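Local coordinates for phenazine biosynthesis protein PhzF family (Enterococcus faecalis, PDB 1S7J) that probably acts as an isomerase of the PhzF family, whose fold is related to that of diaminopimelate epimerase, though its substrate is not known, at residues A[24-29]-A[47-52]; A[30-35]-A[58-63]; A[77-82]-A[93-98]. All blocks are in the same frame, centred on the assembly; numbering follows the deposited sequence.

Interaction 1 of 3, residues A[24-29]-A[47-52]; sequences YVLEKW and TAFTVK
The branched end of Val-51 is the bump that fills the bend of segment 24-29. Its CG2 sits over the six-membered ring of Trp-29, 3.7 Å from the ring centroid and 14° off the normal, a CH-pi contact made near the middle of the face. The same methyl meets Leu-26 CB at 3.7 Å, while CG1, anti to the backbone N of Val-51 (chi1 -174°), turns to the Leu-26 carbonyl and the peptide after Glu-27, and segment 24-29 bends round both branches. The far rim of the indole drops beside Phe-49: Trp-29 CH2 points at Phe-49 O with the oxygen near the ring plane, and CZ3 lies against Phe-49 CB. On the same face as Phe-49, the Tyr-24 ring runs alongside, planes 25° apart but slid so far that the rings hardly overlap; Phe-49 CD2 lodges against Tyr-24 CB at 3.7 Å. Val-25 and Thr-50 pair on the other face, methyl to methyl, and Thr-50 OG1 is held by Ala-58 O. Backbone bonds fix this register: Tyr-24 N to Ala-48 O (2.7 Å), Thr-50 N to Tyr-24 O and Leu-26 N to Thr-50 O (both 2.9 Å). Strands 19-25 and 47-53 thus run parallel as neighbours, linked along the chain by helix 32-42. With that helix outside and helix 72-85 on the Val-25 side, this is consistent with the helix-filled barrel of the diaminopimelate epimerase-like fold.

Interaction 2 of 3, residues A[30-35]-A[58-63]; sequences LPEAVM and ALRWFT
Met-35 reaches from the first turn of helix 32-42 onto the Phe-62 ring, laying its CB over one face toward the rim, 4.0 Å from the centroid and 25° off the normal. The nearest ring atom to Met-35 CB is Phe-62 CE1, at 3.7 Å. From there the methionine continues past the ring instead of across it: its sulfur, SD, lies 5.0 Å from the Phe-62 centroid in an oblique Met-aromatic contact. The bend at the last torsion (chi3 -94°) then carries CE to the Arg-60 guanidinium, 3.8 Å from NH1, the two side chains crossing at about a right angle. Glu-32 approaches the same ring from its rim. Its carboxylate is tilted 50° from the ring plane, with OE1 in that plane and OE2 3.6 Å from Phe-62 CE2, where the weakly positive C-H rim would suit an anion. Here a helix packs on a beta-strand layer: the helix of the beta-alpha-beta unit reaches beyond strand 47-53 to the next strand, 56-62, whose Arg-60 and Phe-62 both send their side chains toward it. Glu-32 and Arg-60 probably attract each other at longer range, OE2 to NH2 being 4.3 Å, beyond a salt bridge. Glu-67 takes the salt bridge to Arg-60 NH2 instead, and Trp-29 adds a cation-pi contact. Because Glu-67 also brings a carboxylate near that of Glu-32, the arginine probably eases the repulsion between the two acids. Phe-62 itself lies about 7 Å, side chain to side chain, from Glu-46, the predicted active-site residue.

Interaction 3 of 3, residues A[77-82]-A[93-98]; sequences ATAFVL and LHFTSQ
Leu-93, near the start of strand 92-97, pushes one methyl into the side of helix 72-85, whose many strand neighbours are consistent with the helix inside the barrel of this fold. Its CD2 rests 3.7 Å from Leu-82 CB and 3.9 Å from the backbone oxygen of Ala-79, bridging two residues three apart on the helix. The two leucine side chains slant across one another. Two residues on, past His-94, Phe-95 comes in on the same side of the strand and presents the far end of its ring. CZ heads the approach to Ala-79, whose CA lies at the ring edge, near its plane, 4.2 Å from CZ. The neighbouring corner, CE1, is taken by two methyls that arrive obliquely: Leu-82 CD1 at 3.9 Å, its side chain coming from the opposite direction, and Thr-78 CG2 at 4.0 Å. Thr-78 (chi1 -60°) turns its methyl to the ring, while OG1 hydrogen-bonds back to Ala-74 O within the helix. The axes of segments 77-82 and 93-97 approach to 10.1 Å at 130° between their directions, and the last contact along the strand is that of Phe-95. Strand 100-107 closes on the same cluster through Val-104. No hydrogen bond or charge pair joins the segments; the five buried residues meet almost wholly through hydrocarbon, the Ala-79 carbonyl oxygen touching a methyl, so burial of apolar surface, rather than directional bonds, probably holds them together.

In the fold
Interactions 1 and 3 are buried, whereas interaction 2 is partly buried, with Glu-32 exposed at its border. Interaction 1 pairs the two strands that helix 32-42 connects; interaction 2 sets that helix on strand 56-62, the neighbour of 47-53, and backbone bonds such as Phe-49 N to Arg-60 O join the two contacts. Interaction 3 lies on the side of these strands away from helix 32-42, where Thr-78 packs against Ala-48 and Thr-50, and Leu-59 against Phe-95. Chemistry follows place: strand pairing gives interaction 1 its ordered backbone bonds, the helix border gives interaction 2 charged groups beside an aromatic ring, and the helix-strand packing of interaction 3 is almost wholly apolar, without a hydrogen bond.

Interaction 1 of 3, residues A[24-29]-A[47-52]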
loop_
_atom_site.group_PDB
_atom_site.type_symbol
_atom_site.label_atom_id
_atom_site.label_comp_id
_atom_site.label_asym_id
_atom_site.label_seq_id
_atom_site.Cartn_x
_atom_site.Cartn_y
_atom_site.Cartn_z
ATOM N N TYR A 24 5.483 5.634 14.938
ATOM C CA TYR A 24 6.019 5.886 16.266
ATOM C C TYR A 24 7.086 4.885 16.604
ATOM O O TYR A 24 6.808 3.668 16.674
ATOM C CB TYR A 24 4.935 5.783 17.332
ATOM C CG TYR A 24 4.015 6.954 17.426
ATOM C CD1 TYR A 24 3.112 7.242 16.410
ATOM C CD2 TYR A 24 4.014 7.770 18.560
ATOM C CE1 TYR A 24 2.223 8.311 16.515
ATOM C CE2 TYR A 24 3.132 8.837 18.681
ATOM C CZ TYR A 24 2.238 9.103 17.661
ATOM O OH TYR A 24 1.345 10.119 17.797
ATOM N N VAL A 25 8.325 5.349 16.769
ATOM C CA VAL A 25 9.412 4.468 17.158
ATOM C C VAL A 25 9.526 4.611 18.675
ATOM O O VAL A 25 9.961 5.633 19.181
ATOM C CB VAL A 25 10.760 4.828 16.486
ATOM C CG1 VAL A 25 11.813 3.791 16.867
ATOM C CG2 VAL A 25 10.614 4.869 14.973
ATOM N N LEU A 26 9.072 3.578 19.378
ATOM C CA LEU A 26 9.066 3.542 20.838
ATOM C C LEU A 26 10.254 2.768 21.414
ATOM O O LEU A 26 10.818 1.889 20.750
ATOM C CB LEU A 26 7.769 2.873 21.325
ATOM C CG LEU A 26 6.455 3.189 20.609
ATOM C CD1 LEU A 26 5.392 2.195 21.014
ATOM C CD2 LEU A 26 6.028 4.599 20.927
ATOM N N GLU A 27 10.625 3.091 22.647
ATOM C CA GLU A 27 11.730 2.408 23.309
ATOM C C GLU A 27 11.236 1.148 24.024
ATOM O O GLU A 27 12.025 0.302 24.438
ATOM C CB GLU A 27 12.452 3.353 24.279
ATOM C CG GLU A 27 11.550 4.102 25.247
ATOM C CD GLU A 27 12.320 5.068 26.139
ATOM O OE1 GLU A 27 13.152 5.840 25.610
ATOM O OE2 GLU A 27 12.090 5.056 27.370
ATOM N N LYS A 28 9.911 1.060 24.168
ATOM C CA LYS A 28 9.223 -0.068 24.795
ATOM C C LYS A 28 7.759 -0.033 24.338
ATOM O O LYS A 28 7.299 0.959 23.784
ATOM C CB LYS A 28 9.316 0.001 26.327
ATOM C CG LYS A 28 8.829 1.302 26.929
ATOM C CD LYS A 28 9.059 1.351 28.428
ATOM C CE LYS A 28 8.642 2.703 28.999
ATOM N NZ LYS A 28 8.749 2.750 30.481
ATOM N N TRP A 29 7.043 -1.124 24.534
ATOM C CA TRP A 29 5.661 -1.187 24.115
ATOM C C TRP A 29 4.644 -0.481 25.001
ATOM O O TRP A 29 4.662 -0.610 26.227
ATOM C CB TRP A 29 5.230 -2.623 23.908
ATOM C CG TRP A 29 5.704 -3.217 22.630
ATOM C CD1 TRP A 29 6.521 -4.294 22.483
ATOM C CD2 TRP A 29 5.358 -2.792 21.294
ATOM N NE1 TRP A 29 6.705 -4.577 21.151
ATOM C CE2 TRP A 29 6.003 -3.671 20.402
ATOM C CE3 TRP A 29 4.574 -1.763 20.776
ATOM C CZ2 TRP A 29 5.884 -3.547 19.010
ATOM C CZ3 TRP A 29 4.459 -1.642 19.394
ATOM C CH2 TRP A 29 5.112 -2.530 18.534
ATOM N N THR A 47 -1.447 3.925 11.619
ATOM C CA THR A 47 -0.439 4.433 12.541
ATOM C C THR A 47 0.413 3.224 12.939
ATOM O O THR A 47 -0.073 2.302 13.577
ATOM C CB THR A 47 -1.049 5.049 13.806
ATOM O OG1 THR A 47 -1.839 6.179 13.452
ATOM C CG2 THR A 47 0.061 5.505 14.764
ATOM N N ALA A 48 1.672 3.233 12.539
ATOM C CA ALA A 48 2.588 2.137 12.838
ATOM C C ALA A 48 3.439 2.393 14.070
ATOM O O ALA A 48 4.001 3.457 14.225
ATOM C CB ALA A 48 3.479 1.871 11.631
ATOM N N PHE A 49 3.494 1.411 14.956
ATOM C CA PHE A 49 4.291 1.498 16.174
ATOM C C PHE A 49 5.347 0.402 16.096
ATOM O O PHE A 49 5.025 -0.750 15.790
ATOM C CB PHE A 49 3.420 1.274 17.410
ATOM C CG PHE A 49 2.303 2.249 17.544
ATOM C CD1 PHE A 49 1.124 2.080 16.821
ATOM C CD2 PHE A 49 2.413 3.346 18.394
ATOM C CE1 PHE A 49 0.075 2.985 16.940
ATOM C CE2 PHE A 49 1.370 4.256 18.517
ATOM C CZ PHE A 49 0.196 4.070 17.785
ATOM N N THR A 50 6.603 0.750 16.376
ATOM C CA THR A 50 7.684 -0.220 16.324
ATOM C C THR A 50 8.627 -0.104 17.515
ATOM O O THR A 50 8.758 0.961 18.107
ATOM C CB THR A 50 8.492 -0.077 14.999
ATOM O OG1 THR A 50 9.421 -1.153 14.880
ATOM C CG2 THR A 50 9.253 1.240 14.966
ATOM N N VAL A 51 9.223 -1.232 17.902
ATOM C CA VAL A 51 10.184 -1.266 19.011
ATOM C C VAL A 51 11.289 -2.278 18.687
ATOM O O VAL A 51 11.015 -3.444 18.367
ATOM C CB VAL A 51 9.546 -1.579 20.384
ATOM C CG1 VAL A 51 10.503 -1.471 21.559
ATOM C CG2 VAL A 51 8.325 -0.733 20.668
ATOM N N LYS A 52 12.541 -1.809 18.718
ATOM C CA LYS A 52 13.687 -2.659 18.426
ATOM C C LYS A 52 13.761 -3.806 19.421
ATOM O O LYS A 52 13.871 -3.587 20.627
ATOM C CB LYS A 52 14.987 -1.846 18.481
ATOM C CG LYS A 52 16.211 -2.582 17.928
ATOM C CD LYS A 52 17.495 -1.856 18.285
ATOM C CE LYS A 52 18.716 -2.522 17.678
ATOM N NZ LYS A 52 18.795 -2.331 16.200
HETATM O O HOH W 1 13.332 0.284 20.832
#

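Interaction 2 of 3, residues A[30-35]-A[58-63]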
loop_
_atom_site.group_PDB
_atom_site.type_symbol
_atom_site.label_atom_id
_atom_site.label_comp_id
_atom_site.label_asym_id
_atom_site.label_seq_id
_atom_site.Cartn_x
_atom_site.Cartn_y
_atom_site.Cartn_z
ATOM N N LEU A 30 3.759 0.260 24.350
ATOM C CA LEU A 30 2.681 0.962 25.022
ATOM C C LEU A 30 1.523 -0.035 25.099
ATOM O O LEU A 30 1.517 -1.032 24.369
ATOM C CB LEU A 30 2.242 2.181 24.186
ATOM C CG LEU A 30 3.139 3.423 24.147
ATOM C CD1 LEU A 30 2.734 4.328 22.992
ATOM C CD2 LEU A 30 3.055 4.169 25.477
ATOM N N PRO A 31 0.566 0.189 26.010
ATOM C CA PRO A 31 -0.573 -0.727 26.124
ATOM C C PRO A 31 -1.367 -0.717 24.812
ATOM O O PRO A 31 -1.341 0.277 24.087
ATOM C CB PRO A 31 -1.377 -0.118 27.259
ATOM C CG PRO A 31 -0.313 0.487 28.137
ATOM C CD PRO A 31 0.574 1.159 27.122
ATOM N N GLU A 32 -2.026 -1.821 24.500
ATOM C CA GLU A 32 -2.829 -1.943 23.281
ATOM C C GLU A 32 -3.815 -0.780 23.131
ATOM O O GLU A 32 -3.944 -0.200 22.042
ATOM C CB GLU A 32 -3.578 -3.288 23.306
ATOM C CG GLU A 32 -5.027 -3.269 22.778
ATOM C CD GLU A 32 -5.127 -3.380 21.264
ATOM O OE1 GLU A 32 -6.146 -2.904 20.697
ATOM O OE2 GLU A 32 -4.206 -3.959 20.637
ATOM N N ALA A 33 -4.504 -0.458 24.228
ATOM C CA ALA A 33 -5.502 0.613 24.262
ATOM C C ALA A 33 -4.924 1.960 23.832
ATOM O O ALA A 33 -5.481 2.649 22.970
ATOM C CB ALA A 33 -6.092 0.718 25.663
ATOM N N VAL A 34 -3.809 2.330 24.433
ATOM C CA VAL A 34 -3.156 3.581 24.126
ATOM C C VAL A 34 -2.783 3.702 22.660
ATOM O O VAL A 34 -2.889 4.784 22.074
ATOM C CB VAL A 34 -1.907 3.769 24.967
ATOM C CG1 VAL A 34 -1.254 5.100 24.653
ATOM C CG2 VAL A 34 -2.256 3.670 26.441
ATOM N N MET A 35 -2.290 2.624 22.081
ATOM C CA MET A 35 -1.901 2.631 20.686
ATOM C C MET A 35 -3.112 2.772 19.770
ATOM O O MET A 35 -3.017 3.344 18.676
ATOM C CB MET A 35 -1.109 1.371 20.346
ATOM C CG MET A 35 0.243 1.287 21.044
ATOM S SD MET A 35 1.325 0.027 20.315
ATOM C CE MET A 35 0.940 -1.355 21.402
ATOM N N ALA A 58 10.023 -5.019 15.940
ATOM C CA ALA A 58 8.673 -5.524 16.072
ATOM C C ALA A 58 7.677 -4.457 15.551
ATOM O O ALA A 58 7.628 -3.347 16.072
ATOM C CB ALA A 58 8.381 -5.854 17.522
ATOM N N LEU A 59 6.932 -4.796 14.498
ATOM C CA LEU A 59 5.957 -3.874 13.919
ATOM C C LEU A 59 4.549 -4.137 14.423
ATOM O O LEU A 59 4.188 -5.269 14.744
ATOM C CB LEU A 59 5.966 -3.960 12.395
ATOM C CG LEU A 59 6.396 -2.706 11.631
ATOM C CD1 LEU A 59 6.222 -2.956 10.153
ATOM C CD2 LEU A 59 5.590 -1.477 12.066
ATOM N N ARG A 60 3.736 -3.082 14.381
ATOM C CA ARG A 60 2.356 -3.110 14.831
ATOM C C ARG A 60 1.614 -1.996 14.068
ATOM O O ARG A 60 2.073 -0.853 14.049
ATOM C CB ARG A 60 2.311 -2.804 16.316
ATOM C CG ARG A 60 1.321 -3.588 17.102
ATOM C CD ARG A 60 2.001 -4.688 17.874
ATOM N NE ARG A 60 1.591 -4.709 19.279
ATOM C CZ ARG A 60 0.361 -5.012 19.704
ATOM N NH1 ARG A 60 0.085 -5.010 21.002
ATOM N NH2 ARG A 60 -0.586 -5.310 18.837
ATOM N N TRP A 61 0.518 -2.329 13.405
ATOM C CA TRP A 61 -0.251 -1.326 12.674
ATOM C C TRP A 61 -1.626 -1.208 13.268
ATOM O O TRP A 61 -2.226 -2.202 13.687
ATOM C CB TRP A 61 -0.403 -1.681 11.202
ATOM C CG TRP A 61 0.822 -2.172 10.534
ATOM C CD1 TRP A 61 1.661 -1.458 9.718
ATOM C CD2 TRP A 61 1.317 -3.507 10.538
ATOM N NE1 TRP A 61 2.631 -2.275 9.208
ATOM C CE2 TRP A 61 2.445 -3.546 9.695
ATOM C CE3 TRP A 61 0.907 -4.697 11.173
ATOM C CZ2 TRP A 61 3.174 -4.717 9.461
ATOM C CZ3 TRP A 61 1.631 -5.862 10.945
ATOM C CH2 TRP A 61 2.751 -5.863 10.093
ATOM N N PHE A 62 -2.143 0.020 13.283
ATOM C CA PHE A 62 -3.469 0.328 13.787
ATOM C C PHE A 62 -4.151 1.339 12.899
ATOM O O PHE A 62 -3.493 2.218 12.353
ATOM C CB PHE A 62 -3.375 0.978 15.175
ATOM C CG PHE A 62 -3.008 0.040 16.274
ATOM C CD1 PHE A 62 -1.675 -0.254 16.540
ATOM C CD2 PHE A 62 -3.991 -0.532 17.076
ATOM C CE1 PHE A 62 -1.325 -1.094 17.585
ATOM C CE2 PHE A 62 -3.652 -1.376 18.130
ATOM C CZ PHE A 62 -2.314 -1.659 18.384
ATOM N N THR A 63 -5.431 1.162 12.660
ATOM C CA THR A 63 -6.201 2.096 11.917
ATOM C C THR A 63 -7.159 2.801 12.940
ATOM O O THR A 63 -7.271 2.377 14.098
ATOM C CB THR A 63 -6.966 1.495 10.719
ATOM O OG1 THR A 63 -7.975 0.627 11.241
ATOM C CG2 THR A 63 -6.048 0.701 9.814
#

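Interaction 3 of 3, residues A[77-82]-A[93-98]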
loop_
_atom_site.group_PDB
_atom_site.type_symbol
_atom_site.label_atom_id
_atom_site.label_comp_id
_atom_site.label_asym_id
_atom_site.label_seq_id
_atom_site.Cartn_x
_atom_site.Cartn_y
_atom_site.Cartn_z
ATOM N N ALA A 77 6.945 3.339 5.358
ATOM C CA ALA A 77 7.052 4.553 6.140
ATOM C C ALA A 77 7.896 4.330 7.364
ATOM O O ALA A 77 8.793 5.115 7.649
ATOM C CB ALA A 77 5.658 5.057 6.530
ATOM N N THR A 78 7.604 3.264 8.105
ATOM C CA THR A 78 8.358 2.927 9.314
ATOM C C THR A 78 9.812 2.689 8.986
ATOM O O THR A 78 10.691 2.974 9.793
ATOM C CB THR A 78 7.824 1.696 9.970
ATOM O OG1 THR A 78 6.468 1.901 10.345
ATOM C CG2 THR A 78 8.622 1.368 11.211
ATOM N N ALA A 79 10.060 2.105 7.822
ATOM C CA ALA A 79 11.400 1.826 7.373
ATOM C C ALA A 79 12.095 3.157 7.099
ATOM O O ALA A 79 13.223 3.398 7.556
ATOM C CB ALA A 79 11.360 0.983 6.091
ATOM N N PHE A 80 11.416 4.001 6.334
ATOM C CA PHE A 80 11.904 5.311 5.971
ATOM C C PHE A 80 12.409 6.107 7.169
ATOM O O PHE A 80 13.489 6.675 7.116
ATOM C CB PHE A 80 10.805 6.083 5.240
ATOM C CG PHE A 80 11.090 7.551 5.061
ATOM C CD1 PHE A 80 11.830 8.004 3.988
ATOM C CD2 PHE A 80 10.580 8.483 5.965
ATOM C CE1 PHE A 80 12.066 9.362 3.810
ATOM C CE2 PHE A 80 10.811 9.833 5.796
ATOM C CZ PHE A 80 11.549 10.276 4.722
ATOM N N VAL A 81 11.628 6.150 8.254
ATOM C CA VAL A 81 12.059 6.907 9.420
ATOM C C VAL A 81 13.183 6.258 10.206
ATOM O O VAL A 81 13.927 6.950 10.900
ATOM C CB VAL A 81 10.892 7.259 10.352
ATOM C CG1 VAL A 81 9.597 7.256 9.594
ATOM C CG2 VAL A 81 10.847 6.391 11.564
ATOM N N LEU A 82 13.265 4.921 10.180
ATOM C CA LEU A 82 14.346 4.238 10.882
ATOM C C LEU A 82 15.647 4.486 10.115
ATOM O O LEU A 82 16.681 4.800 10.710
ATOM C CB LEU A 82 14.069 2.741 11.008
ATOM C CG LEU A 82 13.090 2.337 12.112
ATOM C CD1 LEU A 82 12.768 0.871 12.016
ATOM C CD2 LEU A 82 13.647 2.673 13.485
ATOM N N LEU A 93 16.294 -3.673 6.616
ATOM C CA LEU A 93 15.640 -3.657 7.922
ATOM C C LEU A 93 14.782 -4.938 8.086
ATOM O O LEU A 93 14.089 -5.352 7.154
ATOM C CB LEU A 93 14.754 -2.404 8.015
ATOM C CG LEU A 93 14.880 -1.405 9.174
ATOM C CD1 LEU A 93 16.104 -1.677 10.031
ATOM C CD2 LEU A 93 14.906 0.012 8.602
ATOM N N HIS A 94 14.841 -5.543 9.263
ATOM C CA HIS A 94 14.090 -6.761 9.530
ATOM C C HIS A 94 13.056 -6.541 10.612
ATOM O O HIS A 94 13.392 -6.125 11.719
ATOM C CB HIS A 94 15.052 -7.890 9.947
ATOM C CG HIS A 94 16.093 -8.203 8.916
ATOM N ND1 HIS A 94 15.774 -8.703 7.667
ATOM C CD2 HIS A 94 17.432 -8.025 8.921
ATOM C CE1 HIS A 94 16.877 -8.812 6.947
ATOM N NE2 HIS A 94 17.895 -8.409 7.677
ATOM N N PHE A 95 11.797 -6.816 10.303
ATOM C CA PHE A 95 10.722 -6.635 11.262
ATOM C C PHE A 95 10.135 -7.957 11.717
ATOM O O PHE A 95 10.206 -8.947 11.005
ATOM C CB PHE A 95 9.605 -5.779 10.646
ATOM C CG PHE A 95 10.051 -4.422 10.202
ATOM C CD1 PHE A 95 10.165 -3.373 11.122
ATOM C CD2 PHE A 95 10.342 -4.175 8.873
ATOM C CE1 PHE A 95 10.567 -2.098 10.713
ATOM C CE2 PHE A 95 10.745 -2.903 8.447
ATOM C CZ PHE A 95 10.858 -1.863 9.374
ATOM N N THR A 96 9.549 -7.964 12.920
ATOM C CA THR A 96 8.918 -9.159 13.448
ATOM C C THR A 96 7.422 -8.938 13.744
ATOM O O THR A 96 7.000 -8.863 14.879
ATOM C CB THR A 96 9.632 -9.731 14.687
ATOM O OG1 THR A 96 9.563 -8.826 15.797
ATOM C CG2 THR A 96 11.074 -9.993 14.362
ATOM N N SER A 97 6.639 -8.864 12.677
ATOM C CA SER A 97 5.206 -8.640 12.809
ATOM C C SER A 97 4.393 -9.851 13.268
ATOM O O SER A 97 4.934 -10.892 13.644
ATOM C CB SER A 97 4.637 -8.122 11.500
ATOM O OG SER A 97 4.664 -9.106 10.482
ATOM N N GLN A 98 3.065 -9.672 13.297
ATOM C CA GLN A 98 2.188 -10.747 13.679
ATOM C C GLN A 98 1.970 -11.644 12.458
ATOM O O GLN A 98 1.578 -12.793 12.585
ATOM C CB GLN A 98 0.870 -10.217 14.318
ATOM C CG GLN A 98 -0.040 -9.387 13.420
ATOM C CD GLN A 98 -1.350 -9.011 14.117
ATOM O OE1 GLN A 98 -1.353 -8.597 15.278
ATOM N NE2 GLN A 98 -2.464 -9.194 13.410
#